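Protein (glyceraldehyde 3-phosphate dehydrogenase) (Sulfolobus solfataricus, PDB 1B7G) catalyses the phosphorylating oxidation of D-glyceraldehyde 3-phosphate in glycolysis, using either NAD or NADP as cofactor with a marked preference for NADP. Local coordinates at residues Q92-Y97 with A104-G109; T243-L248 with N308-R313. The protein carries 1 engineered substitution. All coordinates share one frame; numbering follows the deposited sequence.

How the contacts relate
Both contacts are buried, but they differ in kind. Contact 1 lies inside the nucleotide-binding Rossmann domain, where helix 89-99 packs on the neighbouring strand 103-106 through hydrocarbon and aromatic groups, with no hydrogen bond across. Contact 2 spans a longer gap with a single charged pair, from the turn leading into strand 246-249 of the mixed sheet to helix 304-315. The centres are about 21 Å apart, yet strand and helix meet directly: the opposite side of strand 103-106 sends Ile105 against Asn308, Ala311 and Ile312, and Gln107 NE2 lies 2.7 Å from Asn308 OD1, a probable hydrogen bond. Helix 304-315 thus links the nucleotide-binding fold to the mixed sheet.

Contact 1: residues Q92-Y97 with A104-G109; sequences QYKPIY and AIFQGG
Tyr97 and Lys94, one turn apart on helix 89-99, meet Ala104 and Phe106 of strand 103-106 within a beta-alpha-beta unit of the Rossmann fold. The helix crosses from strand 80-83 to the next strand, and the short axes of helix and strand run antiparallel at 170°. Ala104 and Phe106, two residues apart, both point toward the helix, while Ile105 between them points away, and its side chain packs on helix 304-315.

The CB of Tyr97 starts toward the strand, and a chi1 of -50° sets CG anti to the carbonyl carbon, which puts the ring's CD2-CE2 side against Ala104 and Phe106. Tyr97 CG comes within 4.2 Å of Ala104 CB; further out Tyr97 CD2 closes to 3.5 Å on that same methyl, so the small alanine fits a strand position where the tyrosine ring comes close. Next, Tyr97 CE2 reaches 3.7 Å from Phe106 CE2, which lies at the tyrosine ring's edge, near its plane. The two rings are inclined at 46°, neither stacked nor edge-to-face, and their side chains pass in opposite directions. At the tip, Tyr97 OH leaves the apolar patch for hydrogen bonds with Asp83 OD2 and Asn7 ND2, tying the helix to two other strands of the sheet. A long amphipathic side chain suits this path.

Lys94 crosses Phe106 at about a right angle and lends it only carbon: CB and CD approach the ring, while NZ goes on to Val114 O and a cation-pi contact with Tyr133. Aliphatic length suits lysine to this place, and its closest touch is CD against Phe106 CZ at 3.7 Å.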
ATOM      1  N   GLN A  92     -19.274  -8.187  24.713  1.00 36.57           N
ATOM      2  CA  GLN A  92     -20.544  -8.814  24.362  1.00 41.45           C
ATOM      3  C   GLN A  92     -20.310 -10.287  24.064  1.00 40.79           C
ATOM      4  O   GLN A  92     -21.143 -11.094  24.446  1.00 42.45           O
ATOM      5  CB  GLN A  92     -21.174  -8.108  23.172  1.00 45.98           C
ATOM      6  CG  GLN A  92     -21.570  -6.660  23.500  1.00 52.77           C
ATOM      7  CD  GLN A  92     -22.211  -5.977  22.309  1.00 60.77           C
ATOM      8  OE1 GLN A  92     -22.722  -6.627  21.393  1.00 64.62           O
ATOM      9  NE2 GLN A  92     -22.198  -4.648  22.309  1.00 71.32           N
ATOM     10  N   TYR A  93     -19.155 -10.653  23.483  1.00 38.76           N
ATOM     11  CA  TYR A  93     -18.859 -12.056  23.254  1.00 40.77           C
ATOM     12  C   TYR A  93     -18.243 -12.748  24.465  1.00 42.79           C
ATOM     13  O   TYR A  93     -18.342 -13.978  24.576  1.00 44.46           O
ATOM     14  CB  TYR A  93     -17.974 -12.271  22.030  1.00 39.38           C
ATOM     15  CG  TYR A  93     -18.746 -12.249  20.737  1.00 38.77           C
ATOM     16  CD1 TYR A  93     -19.415 -13.397  20.304  1.00 40.87           C
ATOM     17  CD2 TYR A  93     -18.800 -11.114  19.951  1.00 35.94           C
ATOM     18  CE1 TYR A  93     -20.140 -13.385  19.126  1.00 40.89           C
ATOM     19  CE2 TYR A  93     -19.520 -11.092  18.774  1.00 41.79           C
ATOM     20  CZ  TYR A  93     -20.186 -12.239  18.370  1.00 41.92           C
ATOM     21  OH  TYR A  93     -20.880 -12.221  17.190  1.00 41.89           O
ATOM     22  N   LYS A  94     -17.697 -12.006  25.441  1.00 38.36           N
ATOM     23  CA  LYS A  94     -17.088 -12.673  26.594  1.00 40.83           C
ATOM     24  C   LYS A  94     -17.948 -13.738  27.250  1.00 37.96           C
ATOM     25  O   LYS A  94     -17.515 -14.887  27.431  1.00 40.61           O
ATOM     26  CB  LYS A  94     -16.505 -11.634  27.553  1.00 33.66           C
ATOM     27  CG  LYS A  94     -15.936 -12.205  28.840  1.00 33.12           C
ATOM     28  CD  LYS A  94     -14.791 -13.160  28.570  1.00 35.37           C
ATOM     29  CE  LYS A  94     -14.295 -13.797  29.866  1.00 35.91           C
ATOM     30  NZ  LYS A  94     -13.955 -12.813  30.908  1.00 35.30           N
ATOM     31  N   PRO A  95     -19.188 -13.498  27.615  1.00 42.28           N
ATOM     32  CA  PRO A  95     -20.057 -14.513  28.197  1.00 43.03           C
ATOM     33  C   PRO A  95     -20.276 -15.710  27.278  1.00 45.13           C
ATOM     34  O   PRO A  95     -20.348 -16.853  27.758  1.00 48.07           O
ATOM     35  CB  PRO A  95     -21.355 -13.784  28.486  1.00 41.04           C
ATOM     36  CG  PRO A  95     -21.322 -12.531  27.683  1.00 41.67           C
ATOM     37  CD  PRO A  95     -19.869 -12.172  27.521  1.00 42.92           C
ATOM     38  N   ILE A  96     -20.359 -15.520  25.969  1.00 42.82           N
ATOM     39  CA  ILE A  96     -20.498 -16.642  25.028  1.00 46.87           C
ATOM     40  C   ILE A  96     -19.284 -17.543  25.018  1.00 47.21           C
ATOM     41  O   ILE A  96     -19.375 -18.775  25.181  1.00 42.32           O
ATOM     42  CB  ILE A  96     -20.846 -16.095  23.634  1.00 50.22           C
ATOM     43  CG1 ILE A  96     -22.202 -15.382  23.718  1.00 49.42           C
ATOM     44  CG2 ILE A  96     -20.896 -17.195  22.592  1.00 37.59           C
ATOM     45  CD1 ILE A  96     -22.498 -14.395  22.633  1.00 65.23           C
ATOM     46  N   TYR A  97     -18.066 -16.986  24.971  1.00 43.89           N
ATOM     47  CA  TYR A  97     -16.869 -17.827  25.063  1.00 44.41           C
ATOM     48  C   TYR A  97     -16.824 -18.589  26.393  1.00 41.32           C
ATOM     49  O   TYR A  97     -16.322 -19.713  26.482  1.00 40.07           O
ATOM     50  CB  TYR A  97     -15.591 -17.030  24.889  1.00 41.88           C
ATOM     51  CG  TYR A  97     -15.500 -16.104  23.702  1.00 39.41           C
ATOM     52  CD1 TYR A  97     -16.000 -16.438  22.455  1.00 39.12           C
ATOM     53  CD2 TYR A  97     -14.864 -14.869  23.844  1.00 35.91           C
ATOM     54  CE1 TYR A  97     -15.891 -15.584  21.372  1.00 38.90           C
ATOM     55  CE2 TYR A  97     -14.733 -14.011  22.761  1.00 36.37           C
ATOM     56  CZ  TYR A  97     -15.249 -14.360  21.534  1.00 38.62           C
ATOM     57  OH  TYR A  97     -15.165 -13.498  20.469  1.00 29.82           O
ATOM     58  N   ALA A 104      -9.910 -17.113  24.998  1.00 34.52           N
ATOM     59  CA  ALA A 104     -10.022 -16.019  24.032  1.00 34.68           C
ATOM     60  C   ALA A 104      -8.998 -14.889  24.229  1.00 30.93           C
ATOM     61  O   ALA A 104      -8.617 -14.572  25.345  1.00 28.39           O
ATOM     62  CB  ALA A 104     -11.404 -15.448  24.016  1.00 25.18           C
ATOM     63  N   ILE A 105      -8.594 -14.308  23.101  1.00 28.31           N
ATOM     64  CA  ILE A 105      -7.645 -13.189  23.084  1.00 33.26           C
ATOM     65  C   ILE A 105      -8.415 -11.921  22.682  1.00 36.31           C
ATOM     66  O   ILE A 105      -9.072 -11.958  21.615  1.00 31.86           O
ATOM     67  CB  ILE A 105      -6.538 -13.381  22.041  1.00 27.01           C
ATOM     68  CG1 ILE A 105      -5.879 -14.776  22.062  1.00 22.22           C
ATOM     69  CG2 ILE A 105      -5.463 -12.311  22.211  1.00 25.41           C
ATOM     70  CD1 ILE A 105      -5.246 -15.137  23.380  1.00 20.14           C
ATOM     71  N   PHE A 106      -8.349 -10.855  23.488  1.00 32.72           N
ATOM     72  CA  PHE A 106      -9.120  -9.655  23.081  1.00 26.09           C
ATOM     73  C   PHE A 106      -8.205  -8.504  22.689  1.00 23.65           C
ATOM     74  O   PHE A 106      -7.006  -8.538  22.959  1.00 25.47           O
ATOM     75  CB  PHE A 106     -10.112  -9.212  24.123  1.00 29.32           C
ATOM     76  CG  PHE A 106     -11.178 -10.137  24.597  1.00 28.66           C
ATOM     77  CD1 PHE A 106     -10.911 -11.041  25.628  1.00 32.93           C
ATOM     78  CD2 PHE A 106     -12.450 -10.116  24.082  1.00 24.47           C
ATOM     79  CE1 PHE A 106     -11.898 -11.867  26.102  1.00 26.54           C
ATOM     80  CE2 PHE A 106     -13.434 -10.967  24.518  1.00 30.33           C
ATOM     81  CZ  PHE A 106     -13.152 -11.833  25.562  1.00 24.77           C
ATOM     82  N   GLN A 107      -8.757  -7.491  22.009  1.00 28.44           N
ATOM     83  CA  GLN A 107      -7.943  -6.364  21.547  1.00 22.89           C
ATOM     84  C   GLN A 107      -7.960  -5.223  22.544  1.00 27.19           C
ATOM     85  O   GLN A 107      -8.837  -5.176  23.409  1.00 27.10           O
ATOM     86  CB  GLN A 107      -8.332  -5.930  20.134  1.00 23.59           C
ATOM     87  CG  GLN A 107      -8.244  -7.132  19.148  1.00 27.93           C
ATOM     88  CD  GLN A 107      -6.996  -7.946  19.323  1.00 32.52           C
ATOM     89  OE1 GLN A 107      -5.884  -7.419  19.276  1.00 26.65           O
ATOM     90  NE2 GLN A 107      -7.134  -9.274  19.542  1.00 26.60           N
ATOM     91  N   GLY A 108      -7.007  -4.307  22.452  1.00 29.80           N
ATOM     92  CA  GLY A 108      -6.836  -3.227  23.382  1.00 30.06           C
ATOM     93  C   GLY A 108      -7.921  -2.230  23.653  1.00 30.76           C
ATOM     94  O   GLY A 108      -7.866  -1.460  24.626  1.00 30.96           O
ATOM     95  N   GLY A 109      -8.950  -2.172  22.828  1.00 26.20           N
ATOM     96  CA  GLY A 109     -10.072  -1.274  22.893  1.00 29.64           C
ATOM     97  C   GLY A 109     -11.088  -1.723  23.940  1.00 33.52           C
ATOM     98  O   GLY A 109     -11.991  -0.981  24.308  1.00 29.38           O
TER

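Contact 2: residues T243-L248 with N308-R313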
ATOM      1  N   THR A 243      16.712  -5.489  18.771  1.00 27.52           N
ATOM      2  CA  THR A 243      15.508  -6.068  19.388  1.00 25.32           C
ATOM      3  C   THR A 243      14.443  -6.247  18.337  1.00 25.07           C
ATOM      4  O   THR A 243      13.877  -5.246  17.804  1.00 23.82           O
ATOM      5  CB  THR A 243      14.960  -5.145  20.502  1.00 30.36           C
ATOM      6  OG1 THR A 243      15.971  -4.822  21.447  1.00 27.50           O
ATOM      7  CG2 THR A 243      13.749  -5.709  21.204  1.00 22.52           C
ATOM      8  N   PRO A 244      14.085  -7.464  17.987  1.00 30.82           N
ATOM      9  CA  PRO A 244      12.944  -7.693  17.133  1.00 27.90           C
ATOM     10  C   PRO A 244      11.675  -7.013  17.644  1.00 22.05           C
ATOM     11  O   PRO A 244      11.254  -7.210  18.745  1.00 27.55           O
ATOM     12  CB  PRO A 244      12.786  -9.204  17.105  1.00 28.01           C
ATOM     13  CG  PRO A 244      14.144  -9.728  17.441  1.00 25.72           C
ATOM     14  CD  PRO A 244      14.695  -8.731  18.443  1.00 28.72           C
ATOM     15  N   ARG A 245      10.985  -6.381  16.665  1.00 21.96           N
ATOM     16  CA  ARG A 245       9.742  -5.693  16.916  1.00 23.60           C
ATOM     17  C   ARG A 245       9.952  -4.171  17.118  1.00 17.77           C
ATOM     18  O   ARG A 245       9.019  -3.414  17.218  1.00 22.15           O
ATOM     19  CB  ARG A 245       8.842  -6.334  17.945  1.00 25.89           C
ATOM     20  CG  ARG A 245       8.256  -7.643  17.430  1.00 28.18           C
ATOM     21  CD  ARG A 245       7.269  -8.298  18.387  1.00 25.38           C
ATOM     22  NE  ARG A 245       7.273  -9.755  18.073  1.00 24.89           N
ATOM     23  CZ  ARG A 245       6.481 -10.619  18.679  1.00 32.70           C
ATOM     24  NH1 ARG A 245       5.587 -10.212  19.566  1.00 25.54           N
ATOM     25  NH2 ARG A 245       6.579 -11.913  18.365  1.00 31.59           N
ATOM     26  N   ILE A 246      11.214  -3.819  17.021  1.00 23.60           N
ATOM     27  CA  ILE A 246      11.678  -2.437  17.066  1.00 25.46           C
ATOM     28  C   ILE A 246      12.642  -2.267  15.901  1.00 26.64           C
ATOM     29  O   ILE A 246      13.566  -3.082  15.739  1.00 27.41           O
ATOM     30  CB  ILE A 246      12.384  -2.047  18.360  1.00 22.92           C
ATOM     31  CG1 ILE A 246      11.425  -2.039  19.558  1.00 20.76           C
ATOM     32  CG2 ILE A 246      13.036  -0.654  18.233  1.00 18.45           C
ATOM     33  CD1 ILE A 246      12.122  -1.842  20.915  1.00 20.16           C
ATOM     34  N   VAL A 247      12.441  -1.269  15.059  1.00 24.46           N
ATOM     35  CA  VAL A 247      13.424  -1.001  14.000  1.00 18.92           C
ATOM     36  C   VAL A 247      13.914   0.458  14.152  1.00 22.14           C
ATOM     37  O   VAL A 247      13.219   1.279  14.748  1.00 19.09           O
ATOM     38  CB  VAL A 247      12.913  -1.227  12.584  1.00 23.27           C
ATOM     39  CG1 VAL A 247      12.721  -2.717  12.296  1.00 26.27           C
ATOM     40  CG2 VAL A 247      11.622  -0.471  12.283  1.00 18.58           C
ATOM     41  N   LEU A 248      15.039   0.771  13.563  1.00 21.01           N
ATOM     42  CA  LEU A 248      15.597   2.117  13.623  1.00 25.57           C
ATOM     43  C   LEU A 248      15.464   2.715  12.211  1.00 27.76           C
ATOM     44  O   LEU A 248      15.506   1.965  11.225  1.00 22.88           O
ATOM     45  CB  LEU A 248      17.051   2.147  14.076  1.00 24.41           C
ATOM     46  CG  LEU A 248      17.304   1.806  15.552  1.00 32.60           C
ATOM     47  CD1 LEU A 248      18.784   1.822  15.880  1.00 24.10           C
ATOM     48  CD2 LEU A 248      16.578   2.782  16.490  1.00 30.87           C
ATOM     49  N   ASN A 308      -0.757 -10.951  18.983  1.00 22.22           N
ATOM     50  CA  ASN A 308      -1.894 -11.862  19.091  1.00 21.51           C
ATOM     51  C   ASN A 308      -1.429 -13.321  18.890  1.00 27.14           C
ATOM     52  O   ASN A 308      -1.953 -14.231  19.560  1.00 27.81           O
ATOM     53  CB  ASN A 308      -2.990 -11.499  18.095  1.00 23.58           C
ATOM     54  CG  ASN A 308      -3.988 -10.479  18.583  1.00 26.46           C
ATOM     55  OD1 ASN A 308      -4.985 -10.821  19.219  1.00 26.98           O
ATOM     56  ND2 ASN A 308      -3.733  -9.208  18.298  1.00 27.05           N
ATOM     57  N   ILE A 309      -0.439 -13.521  18.015  1.00 20.33           N
ATOM     58  CA  ILE A 309       0.087 -14.881  17.828  1.00 27.08           C
ATOM     59  C   ILE A 309       0.754 -15.393  19.097  1.00 30.04           C
ATOM     60  O   ILE A 309       0.461 -16.506  19.601  1.00 24.66           O
ATOM     61  CB  ILE A 309       1.024 -14.964  16.622  1.00 30.39           C
ATOM     62  CG1 ILE A 309       0.335 -14.573  15.322  1.00 25.32           C
ATOM     63  CG2 ILE A 309       1.569 -16.415  16.511  1.00 27.47           C
ATOM     64  CD1 ILE A 309      -0.995 -15.267  15.054  1.00 22.89           C
ATOM     65  N   ASP A 310       1.590 -14.581  19.751  1.00 24.85           N
ATOM     66  CA  ASP A 310       2.205 -15.006  21.016  1.00 24.11           C
ATOM     67  C   ASP A 310       1.202 -15.221  22.113  1.00 26.27           C
ATOM     68  O   ASP A 310       1.356 -16.138  22.959  1.00 27.26           O
ATOM     69  CB  ASP A 310       3.277 -13.998  21.436  1.00 25.19           C
ATOM     70  CG  ASP A 310       4.432 -13.955  20.473  1.00 34.25           C
ATOM     71  OD1 ASP A 310       4.800 -15.048  19.966  1.00 30.37           O
ATOM     72  OD2 ASP A 310       4.993 -12.865  20.213  1.00 28.34           O
ATOM     73  N   ALA A 311       0.155 -14.384  22.165  1.00 25.86           N
ATOM     74  CA  ALA A 311      -0.863 -14.482  23.165  1.00 28.71           C
ATOM     75  C   ALA A 311      -1.539 -15.870  23.062  1.00 29.72           C
ATOM     76  O   ALA A 311      -1.917 -16.424  24.099  1.00 25.94           O
ATOM     77  CB  ALA A 311      -1.908 -13.381  23.117  1.00 26.29           C
ATOM     78  N   ILE A 312      -1.777 -16.331  21.842  1.00 30.05           N
ATOM     79  CA  ILE A 312      -2.360 -17.671  21.670  1.00 30.05           C
ATOM     80  C   ILE A 312      -1.443 -18.684  22.354  1.00 23.19           C
ATOM     81  O   ILE A 312      -1.872 -19.483  23.164  1.00 29.44           O
ATOM     82  CB  ILE A 312      -2.518 -18.034  20.186  1.00 31.21           C
ATOM     83  CG1 ILE A 312      -3.685 -17.245  19.574  1.00 29.90           C
ATOM     84  CG2 ILE A 312      -2.746 -19.530  20.019  1.00 24.41           C
ATOM     85  CD1 ILE A 312      -3.655 -17.102  18.061  1.00 24.99           C
ATOM     86  N   ARG A 313      -0.151 -18.598  22.094  1.00 22.10           N
ATOM     87  CA  ARG A 313       0.798 -19.533  22.682  1.00 25.75           C
ATOM     88  C   ARG A 313       0.851 -19.439  24.186  1.00 36.80           C
ATOM     89  O   ARG A 313       0.877 -20.498  24.844  1.00 29.45           O
ATOM     90  CB  ARG A 313       2.179 -19.376  22.032  1.00 22.22           C
ATOM     91  CG  ARG A 313       2.130 -19.679  20.552  1.00 25.86           C
ATOM     92  CD  ARG A 313       3.353 -20.467  20.077  1.00 29.28           C
ATOM     93  NE  ARG A 313       3.283 -20.676  18.624  1.00 25.72           N
ATOM     94  CZ  ARG A 313       3.663 -19.789  17.712  1.00 43.15           C
ATOM     95  NH1 ARG A 313       4.175 -18.590  18.055  1.00 29.67           N
ATOM     96  NH2 ARG A 313       3.513 -20.142  16.439  1.00 29.50           N
TER
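The guanidinium of Arg245 and the carboxylate of Asp310 meet edge on, their planes only 3° apart. Both terminal nitrogens grip the same oxygen: Asp310 OD2 lies 2.6 Å from Arg245 NH2 and 2.8 Å from Arg245 NH1. OD2 offers NH2 its syn lone pair, on the side of OD1, whereas NH1 comes nearly head-on to the C-O bond. Sharing one acceptor bends both bonds, with N-H...O angles of 144° and 135°.

The arginine spans the gap because its chain is extended from CG to NE, and Asp310 comes from the opposite direction off helix 304-315. Two buried charges are thereby paired, and the rest of each group is also engaged: Arg245 NE bonds Asn329 OD1 and NH1 makes a salt bridge to Glu307, while Asp310 OD1 takes hydrogen bonds from Ser324 and Thr328. A leucine in place of Arg245 would probably leave buried Asp310 without its counter-charge and Asn329 OD1 without this donor.

Arg245 occupies the third position of a type II beta turn, Thr243 to Ile246, closed by Ile246 N to Thr243 O; Pro244 suits the second position, and Arg245 has the positive phi the third requires. This end-on salt bridge, two nitrogens on one oxygen, joins the turn before strand 246-249 of the catalytic domain's mixed sheet to helix 304-315, which also packs on the Rossmann domain.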